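Local coordinates for GPI-anchored protein LLG1 (Arabidopsis thaliana, PDB 6A5D), which probably serves at the plant cell surface as a GPI-anchored co-receptor that helps receptor kinases perceive RALF peptides, at residues 35-40 with 56-61. Sequence-based numbering, arbitrary orientation.
Sequences YTIITS and FKDFAC. With FUC (alpha-L-fucopyranose), chain C.
Tyr35 and Phe59 form an offset stack, their ring centroids 4.6 Å apart and their planes 29° from parallel. The tilt brings the rim of Phe59 down onto one face of the tyrosine, closest at Phe59 CZ, which lies 3.2 Å from Tyr35 CE2. With CG set opposite the backbone N (chi1 176°), the Phe59 ring reaches Tyr35 and Ile38. Tyr35 OH hydrogen-bonds to the carbonyl oxygen of Phe30, fixing the far end of the ring. Replacing this tyrosine with alanine would probably leave Phe59 without its stacking partner and the Phe30 carbonyl without this donor.

Ile38 crosses Phe59 at about a right angle, with its CD1 3.7 Å from Phe59 CB, while Ile37 CG2 lies near the plane of the Phe59 ring, at its edge. The other branch of Ile37 extends outward, placing CD1 3.5 Å from Asp58 CB at the exposed margin.

No hydrogen bond crosses between the segments. Within 35-40, Ser40 OG and Ser40 N donate to Thr36 O from opposite faces of its carbonyl plane. Fucose of the attached glycan lies over this outer side, near Thr36, Ile37 and Ser40.

The contact packs the short helix 36-39 against the C-terminal part of helix 49-60 in this disulfide-linked domain of helices and loops. Helix 74-86 adds Tyr81, Ile82 and Tyr85 around Tyr35, and Phe93 of helix 92-99 touches Ile38 and Phe56.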
ATOM      1  N   TYR A  35      10.419   2.820   2.719  1.00 10.40           N
ATOM      2  CA  TYR A  35       9.557   1.649   2.674  1.00 10.34           C
ATOM      3  C   TYR A  35       9.893   0.629   3.754  1.00 11.32           C
ATOM      4  O   TYR A  35       9.306  -0.460   3.768  1.00 12.31           O
ATOM      5  CB  TYR A  35       9.586   1.018   1.270  1.00 11.03           C
ATOM      6  CG  TYR A  35       8.906   1.906   0.268  1.00 10.26           C
ATOM      7  CD1 TYR A  35       9.564   3.025  -0.243  1.00 12.42           C
ATOM      8  CD2 TYR A  35       7.601   1.660  -0.128  1.00 12.04           C
ATOM      9  CE1 TYR A  35       8.936   3.871  -1.132  1.00 10.65           C
ATOM     10  CE2 TYR A  35       6.964   2.497  -1.007  1.00 10.79           C
ATOM     11  CZ  TYR A  35       7.630   3.600  -1.510  1.00 11.87           C
ATOM     12  OH  TYR A  35       6.979   4.429  -2.382  1.00 12.88           O
ATOM     13  N   THR A  36      10.798   0.971   4.679  1.00 10.38           N
ATOM     14  CA  THR A  36      11.290  -0.015   5.639  1.00 11.97           C
ATOM     15  C   THR A  36      10.192  -0.508   6.573  1.00 10.69           C
ATOM     16  O   THR A  36      10.230  -1.668   7.008  1.00 15.21           O
ATOM     17  CB  THR A  36      12.504   0.531   6.394  1.00 11.73           C
ATOM     18  OG1 THR A  36      13.503   0.898   5.437  1.00 11.83           O
ATOM     19  CG2 THR A  36      13.087  -0.521   7.338  1.00 12.39           C
ATOM     20  N   ILE A  37       9.191   0.322   6.866  1.00 10.11           N
ATOM     21  CA  ILE A  37       8.086  -0.157   7.696  1.00 12.44           C
ATOM     22  C   ILE A  37       7.449  -1.401   7.080  1.00 12.91           C
ATOM     23  O   ILE A  37       7.055  -2.334   7.792  1.00 14.46           O
ATOM     24  CB  ILE A  37       7.068   0.965   7.957  1.00 14.01           C
ATOM     25  CG1 ILE A  37       6.040   0.508   8.981  1.00 15.22           C
ATOM     26  CG2 ILE A  37       6.394   1.419   6.652  1.00 12.17           C
ATOM     27  CD1 ILE A  37       5.094   1.594   9.375  1.00 19.18           C
ATOM     28  N   ILE A  38       7.371  -1.452   5.747  1.00 11.31           N
ATOM     29  CA  ILE A  38       6.826  -2.634   5.077  1.00  9.67           C
ATOM     30  C   ILE A  38       7.873  -3.739   4.955  1.00 11.24           C
ATOM     31  O   ILE A  38       7.622  -4.893   5.336  1.00 13.17           O
ATOM     32  CB  ILE A  38       6.235  -2.275   3.701  1.00 10.76           C
ATOM     33  CG1 ILE A  38       5.153  -1.193   3.815  1.00 10.22           C
ATOM     34  CG2 ILE A  38       5.696  -3.553   3.036  1.00 10.92           C
ATOM     35  CD1 ILE A  38       4.579  -0.756   2.480  1.00  9.41           C
ATOM     36  N   THR A  39       9.055  -3.419   4.409  1.00  9.54           N
ATOM     37  CA  THR A  39      10.020  -4.472   4.089  1.00 12.07           C
ATOM     38  C   THR A  39      10.568  -5.155   5.339  1.00 14.52           C
ATOM     39  O   THR A  39      10.944  -6.337   5.275  1.00 13.86           O
ATOM     40  CB  THR A  39      11.164  -3.957   3.202  1.00 13.27           C
ATOM     41  OG1 THR A  39      11.897  -2.935   3.884  1.00 11.27           O
ATOM     42  CG2 THR A  39      10.633  -3.390   1.906  1.00 14.74           C
ATOM     43  N   SER A  40      10.650  -4.435   6.465  1.00 11.02           N
ATOM     44  CA  SER A  40      11.140  -5.036   7.704  1.00 14.28           C
ATOM     45  C   SER A  40      10.114  -5.977   8.330  1.00 14.64           C
ATOM     46  O   SER A  40      10.492  -6.893   9.071  1.00 18.00           O
ATOM     47  CB  SER A  40      11.563  -3.950   8.694  1.00 13.56           C
ATOM     48  OG  SER A  40      10.444  -3.304   9.264  1.00 16.42           O
ATOM     49  N   PHE A  56       1.388  -2.278   5.457  1.00  8.62           N
ATOM     50  CA  PHE A  56       0.943  -1.533   4.288  1.00  8.31           C
ATOM     51  C   PHE A  56      -0.007  -0.402   4.671  1.00  9.61           C
ATOM     52  O   PHE A  56       0.136   0.726   4.175  1.00 11.25           O
ATOM     53  CB  PHE A  56       0.283  -2.512   3.319  1.00  9.04           C
ATOM     54  CG  PHE A  56      -0.482  -1.861   2.215  1.00  7.93           C
ATOM     55  CD1 PHE A  56       0.162  -1.106   1.253  1.00 11.71           C
ATOM     56  CD2 PHE A  56      -1.860  -2.004   2.134  1.00  9.58           C
ATOM     57  CE1 PHE A  56      -0.541  -0.511   0.231  1.00 11.51           C
ATOM     58  CE2 PHE A  56      -2.566  -1.414   1.101  1.00 10.03           C
ATOM     59  CZ  PHE A  56      -1.899  -0.652   0.154  1.00 10.07           C
ATOM     60  N   LYS A  57      -0.988  -0.680   5.551  1.00  8.76           N
ATOM     61  CA  LYS A  57      -1.884   0.370   6.035  1.00  9.42           C
ATOM     62  C   LYS A  57      -1.110   1.432   6.796  1.00  8.84           C
ATOM     63  O   LYS A  57      -1.333   2.633   6.597  1.00  9.72           O
ATOM     64  CB  LYS A  57      -2.962  -0.243   6.928  1.00  9.56           C
ATOM     65  CG  LYS A  57      -4.054  -0.934   6.110  1.00 10.18           C
ATOM     66  CD  LYS A  57      -5.132  -1.610   6.953  1.00  9.96           C
ATOM     67  CE  LYS A  57      -6.166  -2.259   6.043  1.00 10.24           C
ATOM     68  NZ  LYS A  57      -7.338  -2.796   6.809  1.00 10.87           N
ATOM     69  N   ASP A  58      -0.153   1.015   7.632  1.00  9.35           N
ATOM     70  CA  ASP A  58       0.653   1.987   8.368  1.00  9.18           C
ATOM     71  C   ASP A  58       1.430   2.898   7.418  1.00 10.38           C
ATOM     72  O   ASP A  58       1.584   4.100   7.682  1.00  9.10           O
ATOM     73  CB  ASP A  58       1.576   1.278   9.354  1.00 11.88           C
ATOM     74  CG  ASP A  58       0.849   0.790  10.596  1.00 12.14           C
ATOM     75  OD1 ASP A  58      -0.238   1.319  10.909  1.00 12.98           O
ATOM     76  OD2 ASP A  58       1.369  -0.115  11.275  1.00 12.44           O
ATOM     77  N   PHE A  59       1.888   2.346   6.290  1.00 10.73           N
ATOM     78  CA  PHE A  59       2.614   3.129   5.292  1.00  8.44           C
ATOM     79  C   PHE A  59       1.675   4.033   4.502  1.00 10.35           C
ATOM     80  O   PHE A  59       1.996   5.204   4.247  1.00 10.94           O
ATOM     81  CB  PHE A  59       3.333   2.187   4.317  1.00 10.16           C
ATOM     82  CG  PHE A  59       4.038   2.913   3.193  1.00 10.50           C
ATOM     83  CD1 PHE A  59       5.356   3.331   3.350  1.00  9.31           C
ATOM     84  CD2 PHE A  59       3.386   3.189   1.992  1.00 10.66           C
ATOM     85  CE1 PHE A  59       6.008   4.010   2.319  1.00  9.55           C
ATOM     86  CE2 PHE A  59       4.034   3.870   0.959  1.00 10.71           C
ATOM     87  CZ  PHE A  59       5.340   4.291   1.130  1.00 11.27           C
ATOM     88  N   ALA A  60       0.519   3.501   4.093  1.00 10.65           N
ATOM     89  CA  ALA A  60      -0.275   4.091   3.024  1.00 10.30           C
ATOM     90  C   ALA A  60      -1.450   4.906   3.527  1.00  9.56           C
ATOM     91  O   ALA A  60      -1.836   5.874   2.878  1.00 10.36           O
ATOM     92  CB  ALA A  60      -0.796   2.988   2.086  1.00  9.47           C
ATOM     93  N   CYS A  61      -2.007   4.551   4.677  1.00 10.56           N
ATOM     94  CA  CYS A  61      -3.161   5.276   5.193  1.00 10.21           C
ATOM     95  C   CYS A  61      -2.940   6.775   5.382  1.00 12.38           C
ATOM     96  O   CYS A  61      -3.920   7.525   5.225  1.00 10.72           O
ATOM     97  CB  CYS A  61      -3.681   4.616   6.475  1.00  8.49           C
ATOM     98  SG  CYS A  61      -4.508   3.041   6.159  1.00 74.81           S
TER
HETATM   99  C1  FUC C   3      12.672   2.387  11.266  1.00 12.78           C
HETATM  100  C2  FUC C   3      11.241   1.852  11.186  1.00 14.77           C
HETATM  101  C3  FUC C   3      11.239   0.391  10.697  1.00 15.77           C
HETATM  102  C4  FUC C   3      12.145  -0.451  11.602  1.00 15.53           C
HETATM  103  C5  FUC C   3      13.552   0.166  11.618  1.00 14.83           C
HETATM  104  C6  FUC C   3      14.549  -0.539  12.528  1.00 15.65           C
HETATM  105  O2  FUC C   3      10.476   2.668  10.348  1.00 13.39           O
HETATM  106  O3  FUC C   3       9.919  -0.116  10.788  1.00 15.96           O
HETATM  107  O4  FUC C   3      11.622  -0.453  12.918  1.00 15.52           O
HETATM  108  O5  FUC C   3      13.494   1.543  12.064  1.00 13.43           O